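Local atomic coordinates of collagen alpha-1(XX) chain (Homo sapiens, PDB entry 5KF4), a protein that probably contributes to the extracellular matrix as a collagen chain whose fibronectin type III domains, one of them described here, serve as structural or binding modules. Residues L42-S48 and E75-F81; N69-R73 and V96-P100. All blocks are in the same frame, centred on the assembly; numbering follows the deposited sequence.

Contact 1: L42-S48 and E75-F81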
loop_
_atom_site.group_PDB
_atom_site.type_symbol
_atom_site.label_atom_id
_atom_site.label_comp_id
_atom_site.label_asym_id
_atom_site.label_seq_id
_atom_site.Cartn_x
_atom_site.Cartn_y
_atom_site.Cartn_z
ATOM N N LEU A 42 2.520 -5.144 -3.945
ATOM C CA LEU A 42 1.620 -5.581 -2.876
ATOM C C LEU A 42 1.159 -4.404 -2.019
ATOM O O LEU A 42 1.974 -3.703 -1.418
ATOM C CB LEU A 42 2.287 -6.626 -1.981
ATOM C CG LEU A 42 1.491 -6.966 -0.712
ATOM C CD1 LEU A 42 0.170 -7.658 -1.041
ATOM C CD2 LEU A 42 2.303 -7.776 0.283
ATOM N N ILE A 43 -0.156 -4.224 -1.937
ATOM C CA ILE A 43 -0.763 -3.166 -1.132
ATOM C C ILE A 43 -1.518 -3.730 0.075
ATOM O O ILE A 43 -2.372 -4.606 -0.068
ATOM C CB ILE A 43 -1.723 -2.312 -1.981
ATOM C CG1 ILE A 43 -0.950 -1.619 -3.104
ATOM C CG2 ILE A 43 -2.434 -1.287 -1.120
ATOM C CD1 ILE A 43 -1.769 -1.358 -4.334
ATOM N N VAL A 44 -1.196 -3.218 1.262
ATOM C CA VAL A 44 -1.758 -3.719 2.516
ATOM C C VAL A 44 -2.399 -2.599 3.332
ATOM O O VAL A 44 -1.766 -1.574 3.579
ATOM C CB VAL A 44 -0.667 -4.383 3.389
ATOM C CG1 VAL A 44 -1.278 -4.990 4.645
ATOM C CG2 VAL A 44 0.105 -5.426 2.592
ATOM N N TRP A 45 -3.647 -2.783 3.753
ATOM C CA TRP A 45 -4.266 -1.824 4.667
ATOM C C TRP A 45 -5.050 -2.506 5.787
ATOM O O TRP A 45 -5.746 -3.495 5.560
ATOM C CB TRP A 45 -5.177 -0.852 3.905
ATOM C CG TRP A 45 -6.346 -1.494 3.230
ATOM C CD1 TRP A 45 -7.642 -1.463 3.644
ATOM C CD2 TRP A 45 -6.327 -2.261 2.019
ATOM N NE1 TRP A 45 -8.438 -2.162 2.767
ATOM C CE2 TRP A 45 -7.653 -2.664 1.761
ATOM C CE3 TRP A 45 -5.319 -2.649 1.130
ATOM C CZ2 TRP A 45 -7.997 -3.435 0.653
ATOM C CZ3 TRP A 45 -5.660 -3.409 0.032
ATOM C CH2 TRP A 45 -6.990 -3.795 -0.199
ATOM N N ARG A 46 -4.913 -1.976 6.998
ATOM C CA ARG A 46 -5.594 -2.512 8.174
ATOM C C ARG A 46 -6.033 -1.400 9.115
ATOM O O ARG A 46 -5.415 -0.338 9.160
ATOM C CB ARG A 46 -4.710 -3.496 8.943
ATOM C CG ARG A 46 -3.410 -2.918 9.462
ATOM C CD ARG A 46 -2.633 -3.978 10.220
ATOM N NE ARG A 46 -3.466 -4.580 11.260
ATOM C CZ ARG A 46 -3.197 -5.729 11.873
ATOM N NH1 ARG A 46 -2.111 -6.420 11.554
ATOM N NH2 ARG A 46 -4.021 -6.189 12.806
ATOM N N ALA A 47 -7.101 -1.640 9.868
ATOM C CA ALA A 47 -7.519 -0.680 10.877
ATOM C C ALA A 47 -6.460 -0.643 11.979
ATOM O O ALA A 47 -6.088 -1.681 12.531
ATOM C CB ALA A 47 -8.887 -1.050 11.445
ATOM N N SER A 48 -5.985 0.559 12.295
ATOM C CA SER A 48 -4.848 0.743 13.199
ATOM C C SER A 48 -5.113 0.271 14.629
ATOM O O SER A 48 -4.173 0.013 15.383
ATOM C CB SER A 48 -4.414 2.214 13.218
ATOM O OG SER A 48 -5.278 3.002 14.017
ATOM N N GLU A 75 -8.951 4.846 11.267
ATOM C CA GLU A 75 -7.549 5.027 10.929
ATOM C C GLU A 75 -6.989 3.753 10.314
ATOM O O GLU A 75 -7.138 2.661 10.866
ATOM C CB GLU A 75 -6.735 5.411 12.163
ATOM C CG GLU A 75 -5.273 5.687 11.868
ATOM C CD GLU A 75 -4.539 6.292 13.047
ATOM O OE1 GLU A 75 -4.807 5.880 14.193
ATOM O OE2 GLU A 75 -3.686 7.175 12.825
ATOM N N TYR A 76 -6.357 3.898 9.155
ATOM C CA TYR A 76 -5.734 2.768 8.482
ATOM C C TYR A 76 -4.227 2.917 8.325
ATOM O O TYR A 76 -3.731 4.000 8.026
ATOM C CB TYR A 76 -6.365 2.556 7.102
ATOM C CG TYR A 76 -7.760 1.974 7.136
ATOM C CD1 TYR A 76 -7.954 0.602 7.205
ATOM C CD2 TYR A 76 -8.881 2.790 7.095
ATOM C CE1 TYR A 76 -9.218 0.060 7.232
ATOM C CE2 TYR A 76 -10.152 2.252 7.123
ATOM C CZ TYR A 76 -10.313 0.888 7.193
ATOM O OH TYR A 76 -11.574 0.342 7.223
ATOM N N LEU A 77 -3.506 1.821 8.546
ATOM C CA LEU A 77 -2.109 1.733 8.148
ATOM C C LEU A 77 -2.070 1.206 6.728
ATOM O O LEU A 77 -2.567 0.118 6.456
ATOM C CB LEU A 77 -1.307 0.822 9.078
ATOM C CG LEU A 77 0.206 0.848 8.836
ATOM C CD1 LEU A 77 0.769 2.253 9.034
ATOM C CD2 LEU A 77 0.926 -0.157 9.726
ATOM N N VAL A 78 -1.470 1.967 5.824
ATOM C CA VAL A 78 -1.491 1.609 4.413
ATOM C C VAL A 78 -0.077 1.382 3.892
ATOM O O VAL A 78 0.773 2.249 4.028
ATOM C CB VAL A 78 -2.174 2.700 3.578
ATOM C CG1 VAL A 78 -2.185 2.305 2.124
ATOM C CG2 VAL A 78 -3.591 2.931 4.074
ATOM N N SER A 79 0.172 0.216 3.303
ATOM C CA SER A 79 1.518 -0.139 2.866
ATOM C C SER A 79 1.594 -0.485 1.379
ATOM O O SER A 79 0.659 -1.053 0.811
ATOM C CB SER A 79 2.047 -1.306 3.698
ATOM O OG SER A 79 2.095 -0.969 5.074
ATOM N N VAL A 80 2.722 -0.141 0.760
ATOM C CA VAL A 80 2.981 -0.470 -0.639
ATOM C C VAL A 80 4.264 -1.282 -0.782
ATOM O O VAL A 80 5.351 -0.770 -0.545
ATOM C CB VAL A 80 3.103 0.795 -1.502
ATOM C CG1 VAL A 80 3.376 0.426 -2.953
ATOM C CG2 VAL A 80 1.850 1.633 -1.388
ATOM N N PHE A 81 4.132 -2.543 -1.179
ATOM C CA PHE A 81 5.279 -3.438 -1.326
ATOM C C PHE A 81 5.563 -3.734 -2.793
ATOM O O PHE A 81 4.699 -4.245 -3.502
ATOM C CB PHE A 81 5.038 -4.744 -0.577
ATOM C CG PHE A 81 4.990 -4.595 0.915
ATOM C CD1 PHE A 81 6.148 -4.678 1.669
ATOM C CD2 PHE A 81 3.784 -4.372 1.565
ATOM C CE1 PHE A 81 6.105 -4.553 3.044
ATOM C CE2 PHE A 81 3.735 -4.241 2.941
ATOM C CZ PHE A 81 4.895 -4.330 3.682
#
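Val44 O takes the backbone N-H of Ser79 at 2.7 Å, in its carbonyl plane, while the CA-H of Val78 also approaches this oxygen, with CA 3.3 Å away. The return bond from Val44 N to Ser79 O and the Arg46–Leu77 pair continue the same antiparallel register. At the end of the strand, Ser48 N donates to Glu75 O. With chi1 at 78°, Ser48 OG is turned to the carboxylate and donates to Glu75 OE1 at 2.9 Å, from above the carboxylate plane. On the face carrying Leu42, Val44 and Phe81, Leu42 and Phe81 run alongside each other, with CB to CB at 3.6 Å. Val44 CG2 comes within 3.8 Å of Phe81 CE2 from an oblique direction. On the other face, the indole edge of Trp45 turns toward the face of Tyr76 in an offset edge-to-face pair, the centroid of its five-membered ring 5.9 Å from that of the phenol and the planes at 61°. Trp45 CB rests on Val78 CG2, and Leu67 of strand 64-67 packs against both. Tyr76 OH bonds to Ala71 N, five residues earlier, a tyrosine corner characteristic of the Greek-key beta-sandwich of fibronectin type III domains.

Contact 2: N69-R73 and V96-P100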
loop_
_atom_site.group_PDB
_atom_site.type_symbol
_atom_site.label_atom_id
_atom_site.label_comp_id
_atom_site.label_asym_id
_atom_site.label_seq_id
_atom_site.Cartn_x
_atom_site.Cartn_y
_atom_site.Cartn_z
ATOM N N ASN A 69 -14.352 0.291 -0.077
ATOM C CA ASN A 69 -15.092 -0.448 0.941
ATOM C C ASN A 69 -14.462 -0.326 2.325
ATOM O O ASN A 69 -14.450 -1.281 3.099
ATOM C CB ASN A 69 -15.211 -1.921 0.543
ATOM C CG ASN A 69 -15.907 -2.104 -0.790
ATOM O OD1 ASN A 69 -17.104 -1.849 -0.920
ATOM N ND2 ASN A 69 -15.155 -2.546 -1.792
ATOM N N LEU A 70 -13.941 0.857 2.630
ATOM C CA LEU A 70 -13.335 1.117 3.929
ATOM C C LEU A 70 -14.389 1.581 4.932
ATOM O O LEU A 70 -15.389 2.187 4.556
ATOM C CB LEU A 70 -12.232 2.169 3.809
ATOM C CG LEU A 70 -11.047 1.791 2.919
ATOM C CD1 LEU A 70 -10.109 2.976 2.735
ATOM C CD2 LEU A 70 -10.313 0.590 3.484
ATOM N N ALA A 71 -14.176 1.266 6.205
ATOM C CA ALA A 71 -15.060 1.747 7.257
ATOM C C ALA A 71 -14.807 3.221 7.542
ATOM O O ALA A 71 -13.666 3.681 7.508
ATOM C CB ALA A 71 -14.880 0.929 8.523
ATOM N N SER A 72 -15.878 3.949 7.835
ATOM C CA SER A 72 -15.801 5.382 8.099
ATOM C C SER A 72 -15.199 5.679 9.470
ATOM O O SER A 72 -15.166 4.808 10.338
ATOM C CB SER A 72 -17.191 6.014 7.994
ATOM O OG SER A 72 -17.986 5.668 9.114
ATOM N N ARG A 73 -14.706 6.904 9.641
ATOM C CA ARG A 73 -14.137 7.362 10.910
ATOM C C ARG A 73 -13.061 6.417 11.420
ATOM O O ARG A 73 -12.951 6.189 12.623
ATOM C CB ARG A 73 -15.225 7.510 11.980
ATOM C CG ARG A 73 -16.531 8.111 11.494
ATOM C CD ARG A 73 -17.497 8.332 12.652
ATOM N NE ARG A 73 -17.961 7.075 13.235
ATOM C CZ ARG A 73 -18.961 6.343 12.750
ATOM N NH1 ARG A 73 -19.616 6.742 11.669
ATOM N NH2 ARG A 73 -19.308 5.209 13.351
ATOM N N VAL A 96 -3.871 7.126 7.493
ATOM C CA VAL A 96 -4.941 8.007 7.052
ATOM C C VAL A 96 -6.262 7.623 7.715
ATOM O O VAL A 96 -6.596 6.445 7.821
ATOM C CB VAL A 96 -5.091 7.984 5.510
ATOM C CG1 VAL A 96 -5.312 6.566 5.003
ATOM C CG2 VAL A 96 -6.216 8.906 5.064
ATOM N N THR A 97 -6.994 8.624 8.190
ATOM C CA THR A 97 -8.296 8.394 8.800
ATOM C C THR A 97 -9.377 8.790 7.803
ATOM O O THR A 97 -9.377 9.913 7.300
ATOM C CB THR A 97 -8.475 9.182 10.119
ATOM O OG1 THR A 97 -7.531 8.715 11.089
ATOM C CG2 THR A 97 -9.872 8.981 10.678
ATOM N N THR A 98 -10.286 7.864 7.507
ATOM C CA THR A 98 -11.355 8.131 6.549
ATOM C C THR A 98 -12.334 9.173 7.093
ATOM O O THR A 98 -12.474 9.341 8.305
ATOM C CB THR A 98 -12.136 6.837 6.172
ATOM O OG1 THR A 98 -12.659 6.218 7.353
ATOM C CG2 THR A 98 -11.234 5.847 5.460
ATOM N N ALA A 99 -12.977 9.893 6.180
ATOM C CA ALA A 99 -13.981 10.889 6.532
ATOM C C ALA A 99 -15.134 10.258 7.323
ATOM O O ALA A 99 -15.378 9.057 7.211
ATOM C CB ALA A 99 -14.501 11.570 5.271
ATOM N N PRO A 100 -15.843 11.066 8.133
ATOM C CA PRO A 100 -16.969 10.555 8.927
ATOM C C PRO A 100 -18.118 10.003 8.079
ATOM O O PRO A 100 -18.467 10.591 7.056
ATOM C CB PRO A 100 -17.425 11.787 9.717
ATOM C CG PRO A 100 -16.207 12.643 9.800
ATOM C CD PRO A 100 -15.526 12.463 8.480
ATOM O OXT PRO A 100 -18.704 8.971 8.406
#
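Thr98 OG1 donates to Ala71 O at 2.7 Å, in the carbonyl plane and on a lone pair, joining the last residues of the fragment to the loop of the tyrosine corner in this fibronectin type III fold. The same oxygen accepts the N-H of Thr74, so it both gives and takes a bond. Ala71 is thus satisfied at both ends of its backbone, its N-H being used by the tyrosine corner and its carbonyl receiving Thr98 OG1. Thr74 OG1 bonds to Ser72 O and, weakly, to Ala71 O, so its single proton must be shared between them. Arg73 N lies 3.1 Å from Thr98 OG1, but the angle is poor; its N-H points instead to Ala99 O, a straight (165°) though weak bond of 3.3 Å. Next to this polar group, the Thr98 methyl CG2 crosses the Leu70 side chain, 4.1 Å from CD1, and Leu70 in turn packs on Tyr76 and Ile27. Toward the chain end the contact is more exposed. The carboxylate of Pro100 exists because the crystallised fragment stops there, whereas the collagen chain continues. Arg73 CG lies against Pro100 CA at 3.6 Å, and the bent arginine chain carries its guanidinium back toward Pro100 OXT, which lies near the guanidinium plane, at its edge; NH1 remains 4.1 Å from Pro100 OXT, beyond salt-bridge range.

In the fold
From the N terminus, strands 15-20 and 27-32 come first, before 42-48 opens contact 1. The chain then runs through strands 54-59 and 64-67 to the loop 69-73, the first half of contact 2, and turns into 75-81, closing contact 1 over 26 intervening residues. Contact 2 closes later, when strand 87-97 reaches its last residues and the fragment end at 96-100, so the two contacts cross along the sequence. Contact 1 joins the two central strands of the four-stranded sheet; contact 2 ties its edge strand's C-terminal extension to the loop arriving from the three-stranded sheet. They meet directly where Tyr76 pairs with Val96 and Trp45 packs on Leu70.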